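Local coordinates for protein Rab GDP dissociation inhibitor alpha (PDB 6C87) that probably binds prenylated Rab GTPases in their GDP-bound state, slowing nucleotide release and keeping them soluble for recycling between membranes, at residues L22-I27 and K413-T418; D83-F88 and F391-D396; K307-I312 and N375-V380. All coordinates share one frame; numbering follows the deposited sequence.

Interaction 1 (L22-I27 and K413-T418)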
loop_
_atom_site.group_PDB
_atom_site.type_symbol
_atom_site.label_atom_id
_atom_site.label_comp_id
_atom_site.label_asym_id
_atom_site.label_seq_id
_atom_site.Cartn_x
_atom_site.Cartn_y
_atom_site.Cartn_z
ATOM N N LEU A 22 -1.570 14.706 24.515
ATOM C CA LEU A 22 -1.543 14.862 23.062
ATOM C C LEU A 22 -1.979 13.587 22.357
ATOM O O LEU A 22 -2.731 13.644 21.377
ATOM C CB LEU A 22 -0.156 15.288 22.581
ATOM C CG LEU A 22 -0.095 15.487 21.061
ATOM C CD1 LEU A 22 -1.127 16.500 20.589
ATOM C CD2 LEU A 22 1.293 15.896 20.601
ATOM N N THR A 23 -1.530 12.429 22.847
ATOM C CA THR A 23 -1.874 11.168 22.202
ATOM C C THR A 23 -3.382 10.991 22.084
ATOM O O THR A 23 -3.896 10.627 21.018
ATOM C CB THR A 23 -1.258 10.002 22.973
ATOM O OG1 THR A 23 0.170 10.084 22.885
ATOM C CG2 THR A 23 -1.727 8.667 22.381
ATOM N N GLU A 24 -4.110 11.248 23.171
ATOM C CA GLU A 24 -5.563 11.114 23.126
ATOM C C GLU A 24 -6.190 12.152 22.200
ATOM O O GLU A 24 -7.118 11.838 21.443
ATOM C CB GLU A 24 -6.142 11.222 24.539
ATOM C CG GLU A 24 -6.028 9.956 25.395
ATOM C CD GLU A 24 -4.595 9.591 25.782
ATOM O OE1 GLU A 24 -3.784 10.501 26.067
ATOM O OE2 GLU A 24 -4.288 8.379 25.813
ATOM N N CYS A 25 -5.681 13.386 22.227
ATOM C CA CYS A 25 -6.225 14.432 21.368
ATOM C C CYS A 25 -6.078 14.075 19.892
ATOM O O CYS A 25 -6.981 14.340 19.091
ATOM C CB CYS A 25 -5.540 15.766 21.673
ATOM S SG CYS A 25 -5.969 16.499 23.286
ATOM N N VAL A 26 -4.939 13.487 19.510
ATOM C CA VAL A 26 -4.701 13.130 18.115
ATOM C C VAL A 26 -5.564 11.941 17.704
ATOM O O VAL A 26 -6.114 11.910 16.595
ATOM C CB VAL A 26 -3.208 12.842 17.887
ATOM C CG1 VAL A 26 -2.978 12.334 16.465
ATOM C CG2 VAL A 26 -2.388 14.099 18.144
ATOM N N ILE A 27 -5.676 10.933 18.570
ATOM C CA ILE A 27 -6.558 9.808 18.277
ATOM C C ILE A 27 -8.001 10.288 18.143
ATOM O O ILE A 27 -8.718 9.903 17.208
ATOM C CB ILE A 27 -6.405 8.718 19.358
ATOM C CG1 ILE A 27 -5.058 8.012 19.214
ATOM C CG2 ILE A 27 -7.518 7.680 19.253
ATOM C CD1 ILE A 27 -4.925 7.234 17.919
ATOM N N LYS A 413 0.624 4.830 25.948
ATOM C CA LYS A 413 1.795 4.753 26.800
ATOM C C LYS A 413 2.074 6.106 27.436
ATOM O O LYS A 413 1.719 7.155 26.891
ATOM C CB LYS A 413 3.013 4.290 26.003
ATOM C CG LYS A 413 2.895 2.869 25.489
ATOM C CD LYS A 413 4.108 2.471 24.672
ATOM C CE LYS A 413 3.960 1.049 24.170
ATOM N NZ LYS A 413 5.095 0.661 23.298
ATOM N N SER A 414 2.686 6.073 28.619
ATOM C CA SER A 414 3.191 7.302 29.208
ATOM C C SER A 414 4.283 7.889 28.322
ATOM O O SER A 414 4.990 7.173 27.606
ATOM C CB SER A 414 3.740 7.035 30.605
ATOM O OG SER A 414 2.738 6.470 31.435
ATOM N N TYR A 415 4.460 9.200 28.408
ATOM C CA TYR A 415 5.457 9.844 27.569
ATOM C C TYR A 415 6.851 9.551 28.117
ATOM O O TYR A 415 7.106 9.709 29.315
ATOM C CB TYR A 415 5.188 11.345 27.487
ATOM C CG TYR A 415 3.841 11.625 26.878
ATOM C CD1 TYR A 415 3.620 11.416 25.526
ATOM C CD2 TYR A 415 2.782 12.076 27.655
ATOM C CE1 TYR A 415 2.382 11.652 24.957
ATOM C CE2 TYR A 415 1.543 12.322 27.097
ATOM C CZ TYR A 415 1.342 12.104 25.746
ATOM O OH TYR A 415 0.103 12.339 25.174
ATOM N N ASP A 416 7.746 9.114 27.233
ATOM C CA ASP A 416 9.108 8.808 27.634
ATOM C C ASP A 416 9.907 10.100 27.767
ATOM O O ASP A 416 9.405 11.206 27.527
ATOM C CB ASP A 416 9.738 7.810 26.657
ATOM C CG ASP A 416 9.897 8.360 25.232
ATOM O OD1 ASP A 416 9.935 9.592 25.022
ATOM O OD2 ASP A 416 9.955 7.534 24.296
ATOM N N ALA A 417 11.179 9.949 28.151
ATOM C CA ALA A 417 12.018 11.091 28.495
ATOM C C ALA A 417 12.475 11.899 27.283
ATOM O O ALA A 417 12.890 13.050 27.453
ATOM C CB ALA A 417 13.243 10.618 29.276
ATOM N N THR A 418 12.407 11.339 26.078
ATOM C CA THR A 418 12.909 12.041 24.905
ATOM C C THR A 418 12.214 13.386 24.734
ATOM O O THR A 418 11.034 13.556 25.061
ATOM C CB THR A 418 12.717 11.199 23.638
ATOM O OG1 THR A 418 11.321 11.111 23.314
ATOM C CG2 THR A 418 13.274 9.794 23.847
#

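Interaction 2 (D83-F88 and F391-D396)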
loop_
_atom_site.group_PDB
_atom_site.type_symbol
_atom_site.label_atom_id
_atom_site.label_comp_id
_atom_site.label_asym_id
_atom_site.label_seq_id
_atom_site.Cartn_x
_atom_site.Cartn_y
_atom_site.Cartn_z
ATOM N N ASP A 83 5.280 23.890 29.550
ATOM C CA ASP A 83 4.865 22.527 29.249
ATOM C C ASP A 83 5.619 21.572 30.164
ATOM O O ASP A 83 6.853 21.511 30.126
ATOM C CB ASP A 83 5.151 22.209 27.783
ATOM C CG ASP A 83 4.334 23.056 26.832
ATOM O OD1 ASP A 83 3.131 23.275 27.099
ATOM O OD2 ASP A 83 4.904 23.516 25.824
ATOM N N LEU A 84 4.881 20.819 30.981
ATOM C CA LEU A 84 5.525 19.918 31.934
ATOM C C LEU A 84 6.253 18.777 31.236
ATOM O O LEU A 84 7.207 18.220 31.795
ATOM C CB LEU A 84 4.497 19.380 32.917
ATOM C CG LEU A 84 3.875 20.430 33.841
ATOM C CD1 LEU A 84 2.772 19.812 34.696
ATOM C CD2 LEU A 84 4.953 21.027 34.708
ATOM N N ILE A 85 5.817 18.405 30.035
ATOM C CA ILE A 85 6.504 17.382 29.248
ATOM C C ILE A 85 6.802 17.949 27.863
ATOM O O ILE A 85 6.073 17.675 26.899
ATOM C CB ILE A 85 5.686 16.085 29.183
ATOM C CG1 ILE A 85 5.363 15.598 30.604
ATOM C CG2 ILE A 85 6.462 15.027 28.411
ATOM C CD1 ILE A 85 4.560 14.300 30.680
ATOM N N PRO A 86 7.856 18.744 27.718
ATOM C CA PRO A 86 8.120 19.392 26.429
ATOM C C PRO A 86 8.845 18.472 25.455
ATOM O O PRO A 86 9.778 17.749 25.820
ATOM C CB PRO A 86 9.010 20.573 26.822
ATOM C CG PRO A 86 9.776 20.036 27.997
ATOM C CD PRO A 86 8.818 19.157 28.753
ATOM N N LYS A 87 8.415 18.522 24.194
ATOM C CA LYS A 87 9.046 17.760 23.124
ATOM C C LYS A 87 9.033 18.592 21.849
ATOM O O LYS A 87 8.078 19.327 21.579
ATOM C CB LYS A 87 8.339 16.414 22.874
ATOM C CG LYS A 87 8.404 15.411 24.025
ATOM C CD LYS A 87 7.432 14.247 23.782
ATOM C CE LYS A 87 7.495 13.185 24.886
ATOM N NZ LYS A 87 8.614 12.207 24.708
ATOM N N PHE A 88 10.101 18.481 21.076
ATOM C CA PHE A 88 10.179 19.143 19.787
ATOM C C PHE A 88 9.622 18.234 18.696
ATOM O O PHE A 88 9.580 17.008 18.834
ATOM C CB PHE A 88 11.628 19.512 19.463
ATOM C CG PHE A 88 12.178 20.625 20.305
ATOM C CD1 PHE A 88 11.372 21.684 20.696
ATOM C CD2 PHE A 88 13.500 20.613 20.708
ATOM C CE1 PHE A 88 11.883 22.712 21.462
ATOM C CE2 PHE A 88 14.016 21.638 21.477
ATOM C CZ PHE A 88 13.213 22.690 21.849
ATOM N N PHE A 391 12.513 23.087 39.419
ATOM C CA PHE A 391 11.388 22.264 39.849
ATOM C C PHE A 391 11.641 20.810 39.486
ATOM O O PHE A 391 11.885 20.496 38.316
ATOM C CB PHE A 391 10.080 22.711 39.201
ATOM C CG PHE A 391 9.804 24.169 39.329
ATOM C CD1 PHE A 391 9.199 24.673 40.478
ATOM C CD2 PHE A 391 10.137 25.042 38.299
ATOM C CE1 PHE A 391 8.924 26.028 40.601
ATOM C CE2 PHE A 391 9.866 26.404 38.413
ATOM C CZ PHE A 391 9.256 26.896 39.572
ATOM N N VAL A 392 11.556 19.926 40.478
ATOM C CA VAL A 392 11.761 18.496 40.260
ATOM C C VAL A 392 10.413 17.830 40.006
ATOM O O VAL A 392 9.526 17.848 40.865
ATOM C CB VAL A 392 12.476 17.841 41.450
ATOM C CG1 VAL A 392 12.599 16.348 41.211
ATOM C CG2 VAL A 392 13.853 18.445 41.622
ATOM N N TYR A 393 10.274 17.220 38.834
ATOM C CA TYR A 393 9.015 16.633 38.381
ATOM C C TYR A 393 9.272 15.172 38.013
ATOM O O TYR A 393 9.770 14.874 36.922
ATOM C CB TYR A 393 8.459 17.427 37.201
ATOM C CG TYR A 393 7.079 17.014 36.743
ATOM C CD1 TYR A 393 6.064 16.753 37.656
ATOM C CD2 TYR A 393 6.793 16.889 35.393
ATOM C CE1 TYR A 393 4.800 16.381 37.231
ATOM C CE2 TYR A 393 5.534 16.527 34.956
ATOM C CZ TYR A 393 4.541 16.267 35.877
ATOM O OH TYR A 393 3.289 15.896 35.432
ATOM N N ILE A 394 8.936 14.261 38.921
ATOM C CA ILE A 394 9.146 12.830 38.734
ATOM C C ILE A 394 7.799 12.157 38.493
ATOM O O ILE A 394 6.830 12.399 39.228
ATOM C CB ILE A 394 9.864 12.222 39.948
ATOM C CG1 ILE A 394 11.162 12.989 40.207
ATOM C CG2 ILE A 394 10.139 10.745 39.714
ATOM C CD1 ILE A 394 11.823 12.650 41.517
ATOM N N LEU A 395 7.739 11.304 37.469
ATOM C CA LEU A 395 6.505 10.636 37.078
ATOM C C LEU A 395 6.743 9.149 36.874
ATOM O O LEU A 395 7.787 8.741 36.360
ATOM C CB LEU A 395 5.945 11.224 35.783
ATOM C CG LEU A 395 5.405 12.651 35.814
ATOM C CD1 LEU A 395 5.024 13.082 34.404
ATOM C CD2 LEU A 395 4.213 12.752 36.762
ATOM N N ASP A 396 5.751 8.351 37.247
ATOM C CA ASP A 396 5.734 6.942 36.899
ATOM C C ASP A 396 5.251 6.776 35.461
ATOM O O ASP A 396 4.368 7.508 34.996
ATOM C CB ASP A 396 4.818 6.179 37.857
ATOM C CG ASP A 396 5.348 6.151 39.286
ATOM O OD1 ASP A 396 6.545 5.866 39.492
ATOM O OD2 ASP A 396 4.561 6.418 40.212
#

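Interaction 3 (K307-I312 and N375-V380)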
loop_
_atom_site.group_PDB
_atom_site.type_symbol
_atom_site.label_atom_id
_atom_site.label_comp_id
_atom_site.label_asym_id
_atom_site.label_seq_id
_atom_site.Cartn_x
_atom_site.Cartn_y
_atom_site.Cartn_z
ATOM N N LYS A 307 10.255 5.070 35.803
ATOM C CA LYS A 307 10.083 6.455 36.206
ATOM C C LYS A 307 10.843 7.352 35.241
ATOM O O LYS A 307 11.820 6.940 34.609
ATOM C CB LYS A 307 10.604 6.726 37.623
ATOM C CG LYS A 307 9.805 6.144 38.752
ATOM C CD LYS A 307 10.511 6.446 40.068
ATOM C CE LYS A 307 9.658 6.091 41.261
ATOM N NZ LYS A 307 9.968 7.025 42.378
ATOM N N VAL A 308 10.396 8.600 35.146
ATOM C CA VAL A 308 11.100 9.622 34.384
ATOM C C VAL A 308 11.194 10.868 35.253
ATOM O O VAL A 308 10.171 11.369 35.736
ATOM C CB VAL A 308 10.393 9.935 33.051
ATOM C CG1 VAL A 308 10.972 11.210 32.396
ATOM C CG2 VAL A 308 10.480 8.745 32.117
ATOM N N ILE A 309 12.412 11.369 35.447
ATOM C CA ILE A 309 12.614 12.641 36.127
ATOM C C ILE A 309 12.691 13.734 35.078
ATOM O O ILE A 309 13.348 13.577 34.040
ATOM C CB ILE A 309 13.882 12.633 37.000
ATOM C CG1 ILE A 309 14.111 14.024 37.610
ATOM C CG2 ILE A 309 15.104 12.227 36.197
ATOM C CD1 ILE A 309 15.166 14.057 38.716
ATOM N N ARG A 310 11.975 14.822 35.323
ATOM C CA ARG A 310 12.120 16.046 34.554
ATOM C C ARG A 310 12.423 17.161 35.538
ATOM O O ARG A 310 11.704 17.325 36.530
ATOM C CB ARG A 310 10.869 16.339 33.728
ATOM C CG ARG A 310 10.689 15.355 32.584
ATOM C CD ARG A 310 9.410 15.603 31.844
ATOM N NE ARG A 310 9.237 14.642 30.767
ATOM C CZ ARG A 310 8.569 13.499 30.883
ATOM N NH1 ARG A 310 8.006 13.178 32.039
ATOM N NH2 ARG A 310 8.474 12.683 29.836
ATOM N N VAL A 311 13.537 17.855 35.316
ATOM C CA VAL A 311 13.928 19.001 36.130
ATOM C C VAL A 311 13.749 20.252 35.290
ATOM O O VAL A 311 14.468 20.465 34.303
ATOM C CB VAL A 311 15.367 18.883 36.647
ATOM C CG1 VAL A 311 15.682 20.080 37.515
ATOM C CG2 VAL A 311 15.534 17.600 37.441
ATOM N N ILE A 312 12.834 21.104 35.724
ATOM C CA ILE A 312 12.417 22.276 34.971
ATOM C C ILE A 312 13.158 23.473 35.550
ATOM O O ILE A 312 13.076 23.740 36.758
ATOM C CB ILE A 312 10.888 22.433 35.020
ATOM C CG1 ILE A 312 10.244 21.140 34.496
ATOM C CG2 ILE A 312 10.418 23.620 34.210
ATOM C CD1 ILE A 312 8.763 20.998 34.791
ATOM N N ASN A 375 20.413 13.542 41.266
ATOM C CA ASN A 375 21.848 13.467 41.041
ATOM C C ASN A 375 22.176 12.878 39.676
ATOM O O ASN A 375 23.262 13.138 39.142
ATOM C CB ASN A 375 22.509 12.668 42.166
ATOM C CG ASN A 375 24.009 12.601 42.028
ATOM O OD1 ASN A 375 24.566 11.569 41.652
ATOM N ND2 ASN A 375 24.680 13.709 42.334
ATOM N N GLU A 376 21.269 12.078 39.105
ATOM C CA GLU A 376 21.531 11.505 37.789
ATOM C C GLU A 376 21.637 12.585 36.714
ATOM O O GLU A 376 22.364 12.400 35.735
ATOM C CB GLU A 376 20.456 10.479 37.423
ATOM C CG GLU A 376 20.456 9.228 38.290
ATOM C CD GLU A 376 19.294 8.278 37.976
ATOM O OE1 GLU A 376 19.047 7.983 36.785
ATOM O OE2 GLU A 376 18.614 7.833 38.930
ATOM N N VAL A 377 20.931 13.711 36.871
ATOM C CA VAL A 377 20.985 14.799 35.895
ATOM C C VAL A 377 21.920 15.920 36.332
ATOM O O VAL A 377 21.937 16.983 35.702
ATOM C CB VAL A 377 19.583 15.370 35.589
ATOM C CG1 VAL A 377 18.669 14.298 35.009
ATOM C CG2 VAL A 377 18.969 16.006 36.829
ATOM N N LYS A 378 22.704 15.714 37.393
ATOM C CA LYS A 378 23.573 16.788 37.866
ATOM C C LYS A 378 24.578 17.206 36.798
ATOM O O LYS A 378 24.946 18.383 36.718
ATOM C CB LYS A 378 24.299 16.366 39.144
ATOM C CG LYS A 378 25.165 17.458 39.732
ATOM C CD LYS A 378 25.789 17.034 41.048
ATOM C CE LYS A 378 26.605 18.171 41.656
ATOM N NZ LYS A 378 27.862 18.422 40.905
ATOM N N VAL A 379 25.020 16.264 35.962
ATOM C CA VAL A 379 25.957 16.602 34.896
ATOM C C VAL A 379 25.354 17.645 33.969
ATOM O O VAL A 379 26.065 18.521 33.465
ATOM C CB VAL A 379 26.379 15.332 34.122
ATOM C CG1 VAL A 379 25.167 14.643 33.494
ATOM C CG2 VAL A 379 27.423 15.660 33.061
ATOM N N VAL A 380 24.039 17.588 33.744
ATOM C CA VAL A 380 23.398 18.569 32.878
ATOM C C VAL A 380 23.137 19.865 33.637
ATOM O O VAL A 380 23.414 20.960 33.136
ATOM C CB VAL A 380 22.098 17.996 32.286
ATOM C CG1 VAL A 380 21.455 19.019 31.376
ATOM C CG2 VAL A 380 22.361 16.699 31.549
#

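Interaction 1 (L22-I27 and K413-T418)
The phenolic oxygen of Tyr415 meets Thr23 twice at the start of helix 22-33. The stronger bond runs from Thr23 N to Tyr415 OH, 2.8 Å long and almost perfectly straight (N-H...O 177°), so the hydroxyl takes up an N-H of the first helical turn. The second, from Thr23 OG1 to the same OH, is weak at 3.2 Å. One rotation serves both: with OG1 beside its own backbone N (chi1 -65°), the two donors of Thr23 face a common acceptor. Leu22 N is also close, 3.0 Å from Tyr415 OH, but its angle is too poor for a bond. The tyrosine and threonine side chains run alongside each other, antiparallel, which leaves Thr23 OG1 3.4 Å from Tyr415 CE1. Held at a helix N-terminus, the hydroxyl would be expected to feel the helix dipole, favouring its role as acceptor. Beside it, Glu24 directs OE2 to Ser412 OG rather than to the phenol. Helix 22-33 follows strand 15-18 and precedes the parallel strand 38-41, the first beta-alpha-beta unit of a parallel sheet, as in Rossmann-like folds. Leu22 also packs on Leu244 of helix 243-254 and Leu95 of helix 94-102, while Thr23 touches Cys424 and Ile431 of helix 422-436, so the tyrosine reaches the helix within a three-helix surround.

Interaction 2 (D83-F88 and F391-D396)
The loop between strands 82-83 and 89-90 lies on one face of the mixed beta-sheet, over strand 389-400, and brings Leu84 and Ile85 onto Tyr393 and Leu395, alternate residues of that strand whose side chains leave the same side. The contact is wholly apolar, with no hydrogen bond between the segments and 155 Å² buried in all. Leu84 lies at about a right angle to the tyrosine: its CB is 3.7 Å from Tyr393 CE2, and its CD1 comes to 4.0 Å from Tyr393 OH. With CG anti to the backbone N (chi1 -173°), the ring is carried toward the loop, and its hydroxyl reaches a hydrogen bond with Glu50 O. Ile85 adds CG1 at the ring edge, near its plane. One face of the same ring is covered by Leu395, whose CG sits 3.7 Å above the plane of the Tyr393 ring, displaced toward the rim. The loop thus rests on a pair already packed together within the strand. Met59 of helix 56-64 and Ile312 of the adjoining strand 302-315 also touch Leu84. Beyond the tyrosine, the extended Ile85 chain (chi2 -179°) places its CD1 methyl 3.9 Å from Leu395 CD1.

Interaction 3 (K307-I312 and N375-V380)
Segment 307-312, part of strand 302-315, has regular beta backbone angles, whereas 375-380 spans the junction at Val377 between the short, weakly bonded helix 373-376 and helix 378-384; the backbones approach most closely at Val311 and Val377, whose CA atoms are 8.2 Å apart. That separation leaves room for a layer of side chains, and no hydrogen bond links the segments. Val377 departs from helical geometry (psi 10°) and occupies the N-cap position of the second helix. Its carbonyl is already engaged there, Val380 N lying 2.9 Å from Val377 O, and the preceding turn is marked by Lys378 N at 3.2 Å from Asn375 O.

From this corner the valine points at the strand and divides its two methyls between two residues. CG2 meets Val311, with 3.8 Å between Val377 CG2 and Val311 CG2, and CG1 faces Ile309 more loosely, with 4.3 Å between Val377 CG1 and Ile309 CG2. The torsion explains the division: with CG1 anti to the carbonyl carbon (chi1 -61°), CG2 falls between the backbone N and C, so the fork straddles the two strand residues. Ile309 and Val311 are two apart and so share a sheet face, while Arg310 between them points away. Next to the valine, Glu376 turns its carboxylate aside to Arg339, Ser370 OG and Glu369 N.

Val377 also touches Thr366, so it spans neighbouring strands. Strand 302-315 is paired antiparallel with 360-367 on one side, through Ile309 and Val311, and with 389-400 on the other, through Val308 and Arg310. The two strands flanking 302-315 are therefore parallel to each other, and the helices connecting them pack over the central one, the topology of a split beta-alpha-beta unit.

Interactions 2 and 3 lie about 10 Å apart, centre to centre, in one mixed sheet, on adjacent strands 389-400 and 302-315 joined by bonds such as Tyr393 N to Arg310 O. The loop and the helices approach that sheet from opposite faces. Interaction 1, its centre about 12 Å from that of interaction 2 and about 20 Å from that of interaction 3, has the widest span along the chain, enclosing 83-88 with 391-396, which encloses 307-312 with 375-380. Segment 413-418 also touches the other two contacts: Lys87 forms a salt bridge with Asp416, and Arg310 bonds weakly to carbonyls of Tyr415 and Asp416, so the loop after strand 409-411 of the parallel, Rossmann-like sheet is bonded to the mixed-sheet region.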